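Local atomic coordinates of EpsJ (Vibrio vulnificus, PDB entry 2RET), a protein that serves as a minor pseudopilin of the type 2 secretion system, pairs with the pseudopilin EpsI, and probably helps form the pseudopilus tip. Residues Leu59-Trp73 / Gly83-Glu95. Residues are numbered along the deposited sequence; the frame is centred on the assembly and turned at random.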
ATOM      1  N   LEU B  59      29.380  -8.048  16.669  1.00 17.99           N
ATOM      2  CA  LEU B  59      28.577  -8.749  17.663  1.00 18.61           C
ATOM      3  C   LEU B  59      29.372  -9.857  18.357  1.00 18.08           C
ATOM      4  O   LEU B  59      28.802 -10.857  18.763  1.00 17.55           O
ATOM      5  CB  LEU B  59      27.304  -9.323  17.021  1.00 18.92           C
ATOM      6  CG  LEU B  59      26.427  -8.381  16.158  1.00 20.80           C
ATOM      7  CD1 LEU B  59      25.297  -9.165  15.536  1.00 20.45           C
ATOM      8  CD2 LEU B  59      25.882  -7.178  16.955  1.00 18.64           C
ATOM      9  N   ASP B  60      30.691  -9.688  18.462  1.00 18.40           N
ATOM     10  CA  ASP B  60      31.547 -10.670  19.119  1.00 18.46           C
ATOM     11  C   ASP B  60      31.664 -11.983  18.331  1.00 17.93           C
ATOM     12  O   ASP B  60      32.057 -12.994  18.878  1.00 17.87           O
ATOM     13  CB  ASP B  60      31.031 -10.943  20.548  1.00 19.59           C
ATOM     14  CG  ASP B  60      32.029 -11.688  21.413  1.00 22.90           C
ATOM     15  OD1 ASP B  60      33.246 -11.592  21.146  1.00 27.82           O
ATOM     16  OD2 ASP B  60      31.594 -12.381  22.364  1.00 28.82           O
ATOM     17  N   SER B  61      31.374 -11.955  17.034  1.00 17.02           N
ATOM     18  CA  SER B  61      31.591 -13.103  16.186  1.00 16.58           C
ATOM     19  C   SER B  61      33.054 -13.562  16.242  1.00 16.76           C
ATOM     20  O   SER B  61      33.933 -12.732  16.435  1.00 16.17           O
ATOM     21  CB  SER B  61      31.198 -12.764  14.740  1.00 16.16           C
ATOM     22  OG  SER B  61      31.248 -13.917  13.945  1.00 14.79           O
ATOM     23  N   ASP B  62      33.292 -14.884  16.130  1.00 17.88           N
ATOM     24  CA  ASP B  62      34.654 -15.468  15.960  1.00 18.38           C
ATOM     25  C   ASP B  62      35.166 -15.203  14.538  1.00 18.77           C
ATOM     26  O   ASP B  62      36.354 -15.308  14.288  1.00 18.59           O
ATOM     27  CB  ASP B  62      34.696 -16.997  16.133  1.00 18.65           C
ATOM     28  CG  ASP B  62      34.269 -17.484  17.517  1.00 19.65           C
ATOM     29  OD1 ASP B  62      34.223 -16.704  18.473  1.00 21.62           O
ATOM     30  OD2 ASP B  62      33.960 -18.689  17.631  1.00 20.85           O
ATOM     31  N   ASN B  63      34.273 -14.924  13.582  1.00 19.13           N
ATOM     32  CA  ASN B  63      34.723 -14.335  12.324  1.00 19.40           C
ATOM     33  C   ASN B  63      33.816 -13.186  11.910  1.00 18.13           C
ATOM     34  O   ASN B  63      33.723 -12.193  12.630  1.00 17.90           O
ATOM     35  CB  ASN B  63      34.988 -15.392  11.225  1.00 20.36           C
ATOM     36  CG  ASN B  63      33.878 -16.453  11.115  1.00 24.46           C
ATOM     37  OD1 ASN B  63      33.905 -17.461  11.855  1.00 29.34           O
ATOM     38  ND2 ASN B  63      32.917 -16.255  10.157  1.00 24.86           N
ATOM     39  N   LYS B  64      33.157 -13.286  10.765  1.00 17.27           N
ATOM     40  CA  LYS B  64      32.336 -12.178  10.292  1.00 17.07           C
ATOM     41  C   LYS B  64      31.053 -12.109  11.039  1.00 15.62           C
ATOM     42  O   LYS B  64      30.552 -13.135  11.499  1.00 14.70           O
ATOM     43  CB  LYS B  64      32.044 -12.310   8.809  1.00 17.33           C
ATOM     44  CG  LYS B  64      33.197 -11.854   7.979  1.00 17.68           C
ATOM     45  CD  LYS B  64      33.372 -10.341   8.072  1.00 18.38           C
ATOM     46  CE  LYS B  64      34.290  -9.859   6.977  1.00 20.37           C
ATOM     47  NZ  LYS B  64      35.340 -10.851   6.699  1.00 17.91           N
ATOM     48  N   GLY B  65      30.551 -10.891  11.188  1.00 14.85           N
ATOM     49  CA  GLY B  65      29.162 -10.677  11.601  1.00 15.05           C
ATOM     50  C   GLY B  65      28.412  -9.655  10.782  1.00 14.50           C
ATOM     51  O   GLY B  65      29.012  -8.781  10.197  1.00 14.01           O
ATOM     52  N   ILE B  66      27.077  -9.768  10.778  1.00 15.57           N
ATOM     53  CA  ILE B  66      26.185  -8.865  10.018  1.00 14.99           C
ATOM     54  C   ILE B  66      25.069  -8.383  10.949  1.00 15.58           C
ATOM     55  O   ILE B  66      24.650  -9.088  11.873  1.00 14.05           O
ATOM     56  CB  ILE B  66      25.643  -9.526   8.673  1.00 15.75           C
ATOM     57  CG1 ILE B  66      25.025  -8.495   7.733  1.00 15.47           C
ATOM     58  CG2 ILE B  66      24.667 -10.644   8.923  1.00 15.56           C
ATOM     59  CD1 ILE B  66      24.837  -8.989   6.302  1.00 15.91           C
HETATM   60  N   MSE B  67      24.630  -7.141  10.734  1.00 16.51           N
HETATM   61  CA  MSE B  67      23.535  -6.580  11.491  1.00 17.57           C
HETATM   62  C   MSE B  67      22.773  -5.628  10.621  1.00 17.55           C
HETATM   63  O   MSE B  67      23.373  -4.836   9.895  1.00 18.27           O
HETATM   64  CB  MSE B  67      24.017  -5.871  12.768  1.00 17.91           C
HETATM   65  CG  MSE B  67      22.845  -5.524  13.737  1.00 21.29           C
HETATM   66 SE   MSE B  67      23.401  -4.559  15.350  1.00 33.97          SE
HETATM   67  CE  MSE B  67      24.040  -2.847  14.607  1.00 26.97           C
ATOM     68  N   PHE B  68      21.447  -5.680  10.759  1.00 18.08           N
ATOM     69  CA  PHE B  68      20.532  -4.855   9.977  1.00 18.02           C
ATOM     70  C   PHE B  68      19.132  -4.710  10.627  1.00 18.34           C
ATOM     71  O   PHE B  68      18.731  -5.502  11.489  1.00 18.00           O
ATOM     72  CB  PHE B  68      20.426  -5.398   8.528  1.00 18.52           C
ATOM     73  CG  PHE B  68      20.031  -6.865   8.430  1.00 18.16           C
ATOM     74  CD1 PHE B  68      21.005  -7.860   8.309  1.00 19.18           C
ATOM     75  CD2 PHE B  68      18.691  -7.249   8.422  1.00 18.84           C
ATOM     76  CE1 PHE B  68      20.652  -9.203   8.203  1.00 18.60           C
ATOM     77  CE2 PHE B  68      18.322  -8.581   8.311  1.00 18.64           C
ATOM     78  CZ  PHE B  68      19.283  -9.561   8.207  1.00 20.17           C
ATOM     79  N   ALA B  69      18.397  -3.682  10.202  1.00 18.72           N
ATOM     80  CA  ALA B  69      16.978  -3.497  10.588  1.00 18.40           C
ATOM     81  C   ALA B  69      16.113  -4.388   9.722  1.00 18.52           C
ATOM     82  O   ALA B  69      16.428  -4.627   8.585  1.00 18.20           O
ATOM     83  CB  ALA B  69      16.586  -2.021  10.443  1.00 18.01           C
ATOM     84  N   ARG B  70      15.031  -4.940  10.259  1.00 20.19           N
ATOM     85  CA  ARG B  70      14.116  -5.673   9.429  1.00 20.81           C
ATOM     86  C   ARG B  70      12.657  -5.329   9.765  1.00 21.00           C
ATOM     87  O   ARG B  70      12.370  -4.915  10.906  1.00 20.62           O
ATOM     88  CB  ARG B  70      14.395  -7.195   9.515  1.00 22.16           C
ATOM     89  CG  ARG B  70      14.193  -7.849  10.873  1.00 22.29           C
ATOM     90  CD  ARG B  70      13.825  -9.307  10.729  1.00 22.34           C
ATOM     91  NE  ARG B  70      12.462  -9.450  10.312  1.00 23.67           N
ATOM     92  CZ  ARG B  70      11.686 -10.531  10.458  1.00 23.31           C
ATOM     93  NH1 ARG B  70      12.110 -11.676  10.975  1.00 23.04           N
ATOM     94  NH2 ARG B  70      10.449 -10.466  10.024  1.00 20.06           N
ATOM     95  N   LEU B  71      11.764  -5.478   8.771  1.00 19.87           N
ATOM     96  CA  LEU B  71      10.322  -5.462   9.018  1.00 20.69           C
ATOM     97  C   LEU B  71       9.971  -6.628   9.943  1.00 19.42           C
ATOM     98  O   LEU B  71      10.123  -7.781   9.574  1.00 19.79           O
ATOM     99  CB  LEU B  71       9.483  -5.523   7.703  1.00 20.75           C
ATOM    100  CG  LEU B  71       7.939  -5.534   7.896  1.00 24.33           C
ATOM    101  CD1 LEU B  71       7.382  -4.372   8.772  1.00 25.97           C
ATOM    102  CD2 LEU B  71       7.171  -5.577   6.543  1.00 25.79           C
ATOM    103  N   GLY B  72       9.568  -6.326  11.165  1.00 18.46           N
ATOM    104  CA  GLY B  72       9.121  -7.343  12.116  1.00 18.35           C
ATOM    105  C   GLY B  72       7.679  -7.770  11.891  1.00 17.96           C
ATOM    106  O   GLY B  72       7.378  -8.959  11.859  1.00 18.00           O
ATOM    107  N   TRP B  73       6.795  -6.797  11.695  1.00 18.11           N
ATOM    108  CA  TRP B  73       5.368  -7.028  11.396  1.00 18.04           C
ATOM    109  C   TRP B  73       4.622  -5.718  11.004  1.00 18.11           C
ATOM    110  O   TRP B  73       5.115  -4.628  11.257  1.00 16.38           O
ATOM    111  CB  TRP B  73       4.637  -7.675  12.589  1.00 18.10           C
ATOM    112  CG  TRP B  73       4.790  -6.962  13.902  1.00 17.92           C
ATOM    113  CD1 TRP B  73       4.042  -5.925  14.357  1.00 19.40           C
ATOM    114  CD2 TRP B  73       5.713  -7.280  14.955  1.00 19.43           C
ATOM    115  NE1 TRP B  73       4.455  -5.545  15.606  1.00 19.42           N
ATOM    116  CE2 TRP B  73       5.490  -6.353  15.997  1.00 19.33           C
ATOM    117  CE3 TRP B  73       6.717  -8.254  15.113  1.00 20.59           C
ATOM    118  CZ2 TRP B  73       6.227  -6.353  17.182  1.00 18.45           C
ATOM    119  CZ3 TRP B  73       7.466  -8.253  16.300  1.00 21.20           C
ATOM    120  CH2 TRP B  73       7.201  -7.302  17.326  1.00 19.42           C
ATOM    121  N   GLY B  83       4.411  -0.196   9.943  1.00 16.61           N
ATOM    122  CA  GLY B  83       5.390  -1.289  10.067  1.00 17.50           C
ATOM    123  C   GLY B  83       6.185  -1.131  11.342  1.00 16.73           C
ATOM    124  O   GLY B  83       6.573  -0.036  11.663  1.00 18.06           O
ATOM    125  N   GLU B  84       6.349  -2.204  12.100  1.00 15.87           N
ATOM    126  CA  GLU B  84       7.225  -2.223  13.254  1.00 15.72           C
ATOM    127  C   GLU B  84       8.575  -2.789  12.811  1.00 15.62           C
ATOM    128  O   GLU B  84       8.649  -3.939  12.356  1.00 15.01           O
ATOM    129  CB  GLU B  84       6.596  -3.087  14.341  1.00 16.81           C
ATOM    130  CG  GLU B  84       7.028  -2.781  15.749  1.00 19.08           C
ATOM    131  CD  GLU B  84       6.693  -1.379  16.211  1.00 22.96           C
ATOM    132  OE1 GLU B  84       5.724  -0.764  15.700  1.00 25.01           O
ATOM    133  OE2 GLU B  84       7.421  -0.884  17.108  1.00 27.69           O
ATOM    134  N   VAL B  85       9.613  -1.968  12.895  1.00 14.76           N
ATOM    135  CA  VAL B  85      10.974  -2.340  12.486  1.00 15.04           C
ATOM    136  C   VAL B  85      11.704  -2.888  13.734  1.00 16.49           C
ATOM    137  O   VAL B  85      11.695  -2.256  14.812  1.00 17.21           O
ATOM    138  CB  VAL B  85      11.750  -1.141  11.844  1.00 14.36           C
ATOM    139  CG1 VAL B  85      13.183  -1.540  11.438  1.00 14.58           C
ATOM    140  CG2 VAL B  85      10.994  -0.560  10.623  1.00 11.28           C
ATOM    141  N   THR B  86      12.245  -4.102  13.598  1.00 17.14           N
ATOM    142  CA  THR B  86      13.078  -4.742  14.626  1.00 17.09           C
ATOM    143  C   THR B  86      14.506  -4.777  14.122  1.00 17.23           C
ATOM    144  O   THR B  86      14.810  -4.227  13.082  1.00 16.88           O
ATOM    145  CB  THR B  86      12.595  -6.176  14.942  1.00 18.16           C
ATOM    146  OG1 THR B  86      12.620  -6.969  13.744  1.00 15.56           O
ATOM    147  CG2 THR B  86      11.160  -6.151  15.586  1.00 15.85           C
ATOM    148  N   LYS B  87      15.417  -5.377  14.865  1.00 18.14           N
ATOM    149  CA  LYS B  87      16.824  -5.396  14.444  1.00 18.30           C
ATOM    150  C   LYS B  87      17.337  -6.809  14.693  1.00 18.69           C
ATOM    151  O   LYS B  87      16.965  -7.430  15.689  1.00 18.49           O
ATOM    152  CB  LYS B  87      17.602  -4.324  15.217  1.00 19.16           C
ATOM    153  CG  LYS B  87      19.083  -4.223  14.927  1.00 19.95           C
ATOM    154  CD  LYS B  87      19.700  -3.049  15.601  1.00 22.56           C
ATOM    155  CE  LYS B  87      19.947  -3.251  17.073  1.00 23.49           C
ATOM    156  NZ  LYS B  87      20.411  -1.968  17.660  1.00 21.50           N
ATOM    157  N   VAL B  88      18.093  -7.347  13.736  1.00 17.94           N
ATOM    158  CA  VAL B  88      18.610  -8.711  13.811  1.00 17.61           C
ATOM    159  C   VAL B  88      20.111  -8.741  13.387  1.00 16.63           C
ATOM    160  O   VAL B  88      20.567  -7.906  12.642  1.00 16.92           O
ATOM    161  CB  VAL B  88      17.818  -9.697  12.905  1.00 17.93           C
ATOM    162  CG1 VAL B  88      16.335  -9.653  13.228  1.00 17.20           C
ATOM    163  CG2 VAL B  88      18.092  -9.411  11.437  1.00 18.20           C
ATOM    164  N   GLY B  89      20.861  -9.701  13.889  1.00 16.29           N
ATOM    165  CA  GLY B  89      22.184  -9.973  13.355  1.00 15.91           C
ATOM    166  C   GLY B  89      22.560 -11.438  13.358  1.00 15.63           C
ATOM    167  O   GLY B  89      21.874 -12.255  13.903  1.00 15.60           O
ATOM    168  N   TYR B  90      23.654 -11.771  12.685  1.00 16.22           N
ATOM    169  CA  TYR B  90      24.136 -13.156  12.632  1.00 16.27           C
ATOM    170  C   TYR B  90      25.633 -13.121  12.952  1.00 15.88           C
ATOM    171  O   TYR B  90      26.332 -12.156  12.624  1.00 14.94           O
ATOM    172  CB  TYR B  90      23.880 -13.794  11.245  1.00 16.03           C
ATOM    173  CG  TYR B  90      22.430 -14.129  10.969  1.00 14.76           C
ATOM    174  CD1 TYR B  90      21.498 -13.148  10.646  1.00 15.82           C
ATOM    175  CD2 TYR B  90      21.975 -15.436  11.081  1.00 16.71           C
ATOM    176  CE1 TYR B  90      20.163 -13.484  10.431  1.00 15.43           C
ATOM    177  CE2 TYR B  90      20.673 -15.752  10.867  1.00 16.32           C
ATOM    178  CZ  TYR B  90      19.773 -14.784  10.540  1.00 12.73           C
ATOM    179  OH  TYR B  90      18.481 -15.172  10.322  1.00 16.13           O
ATOM    180  N   ARG B  91      26.094 -14.153  13.619  1.00 15.92           N
ATOM    181  CA  ARG B  91      27.509 -14.286  13.941  1.00 17.43           C
ATOM    182  C   ARG B  91      27.849 -15.746  14.117  1.00 17.44           C
ATOM    183  O   ARG B  91      26.941 -16.588  14.246  1.00 18.14           O
ATOM    184  CB  ARG B  91      27.800 -13.545  15.239  1.00 17.91           C
ATOM    185  CG  ARG B  91      27.041 -14.102  16.387  1.00 18.52           C
ATOM    186  CD  ARG B  91      27.419 -13.490  17.657  1.00 21.30           C
ATOM    187  NE  ARG B  91      26.919 -14.286  18.769  1.00 24.46           N
ATOM    188  CZ  ARG B  91      26.520 -13.774  19.932  1.00 29.40           C
ATOM    189  NH1 ARG B  91      26.556 -12.462  20.147  1.00 30.91           N
ATOM    190  NH2 ARG B  91      26.078 -14.573  20.889  1.00 31.13           N
ATOM    191  N   ILE B  92      29.143 -16.052  14.151  1.00 17.94           N
ATOM    192  CA  ILE B  92      29.614 -17.391  14.492  1.00 18.02           C
ATOM    193  C   ILE B  92      30.204 -17.368  15.901  1.00 18.17           C
ATOM    194  O   ILE B  92      31.025 -16.514  16.229  1.00 17.81           O
ATOM    195  CB  ILE B  92      30.682 -17.945  13.487  1.00 18.40           C
ATOM    196  CG1 ILE B  92      30.165 -17.904  12.037  1.00 18.87           C
ATOM    197  CG2 ILE B  92      31.158 -19.393  13.886  1.00 16.61           C
ATOM    198  CD1 ILE B  92      29.063 -18.879  11.732  1.00 20.29           C
ATOM    199  N   LYS B  93      29.768 -18.306  16.729  1.00 18.51           N
ATOM    200  CA  LYS B  93      30.390 -18.557  18.020  1.00 19.00           C
ATOM    201  C   LYS B  93      30.678 -20.028  18.164  1.00 19.20           C
ATOM    202  O   LYS B  93      29.759 -20.829  18.205  1.00 19.72           O
ATOM    203  CB  LYS B  93      29.496 -18.102  19.148  1.00 19.94           C
ATOM    204  CG  LYS B  93      29.727 -16.673  19.510  1.00 21.75           C
ATOM    205  CD  LYS B  93      30.985 -16.553  20.333  1.00 23.17           C
ATOM    206  CE  LYS B  93      31.783 -15.375  19.880  1.00 24.68           C
ATOM    207  NZ  LYS B  93      33.154 -15.337  20.460  1.00 24.67           N
ATOM    208  N   ASP B  94      31.966 -20.359  18.208  1.00 19.02           N
ATOM    209  CA  ASP B  94      32.438 -21.710  18.357  1.00 19.80           C
ATOM    210  C   ASP B  94      31.790 -22.658  17.366  1.00 19.45           C
ATOM    211  O   ASP B  94      31.169 -23.652  17.732  1.00 18.21           O
ATOM    212  CB  ASP B  94      32.295 -22.141  19.805  1.00 20.49           C
ATOM    213  CG  ASP B  94      33.324 -21.442  20.718  1.00 22.26           C
ATOM    214  OD1 ASP B  94      34.560 -21.576  20.481  1.00 24.26           O
ATOM    215  OD2 ASP B  94      32.886 -20.756  21.664  1.00 24.66           O
ATOM    216  N   GLU B  95      31.950 -22.284  16.093  1.00 19.37           N
ATOM    217  CA  GLU B  95      31.407 -22.997  14.949  1.00 19.38           C
ATOM    218  C   GLU B  95      29.885 -23.191  15.007  1.00 19.23           C
ATOM    219  O   GLU B  95      29.351 -24.148  14.467  1.00 19.63           O
ATOM    220  CB  GLU B  95      32.179 -24.310  14.765  1.00 19.66           C
ATOM    221  CG  GLU B  95      33.604 -24.031  14.297  1.00 20.67           C
ATOM    222  CD  GLU B  95      34.462 -25.277  14.122  1.00 24.54           C
ATOM    223  OE1 GLU B  95      34.113 -26.352  14.694  1.00 25.41           O
ATOM    224  OE2 GLU B  95      35.503 -25.161  13.421  1.00 23.26           O
TER
HETATM  225  O   HOH W   1      34.039 -20.420  15.886  1.00 37.84           O
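Phe68 and Val88 face each other as a hydrogen-bonded pair in an antiparallel beta hairpin, whose strands 64-74 and 79-93 lie side by side in the larger sheet of this pseudopilin. Phe68 CG lies between its own backbone N and carbonyl carbon (chi1 55°), which lays the ring against Val88, with Val88 CG2 over one face and 3.2 Å from Phe68 CE2. Phe32 of helix 10-32 also meets this ring, so the helix packs on this face of the sheet. On the same sheet face Arg70 and Thr86 run side by side, Arg70 CG 3.4 Å from Thr86 OG1. The Arg70 chain bends at chi3 (-75°), and NE and NH2 both grip Leu71 O, while NH1 pairs with Asp31. A classic bulge follows: Glu84 O accepts from Gly72 N at 2.8 Å and only weakly from Trp73 N. Within the bulge, Glu84 CB stands over the Trp73 five-membered ring, 23° off the normal, a CH-pi contact. At the other end Ser61 OG accepts a hydrogen bond from Ile92 N (3.0 Å) and donates to Lys64 O. Asp62 divides its carboxylate: OD1 forms a salt bridge with Lys93 NZ (2.6 Å), and OD2 accepts a hydrogen bond from Asp94 N (2.7 Å) on its syn side.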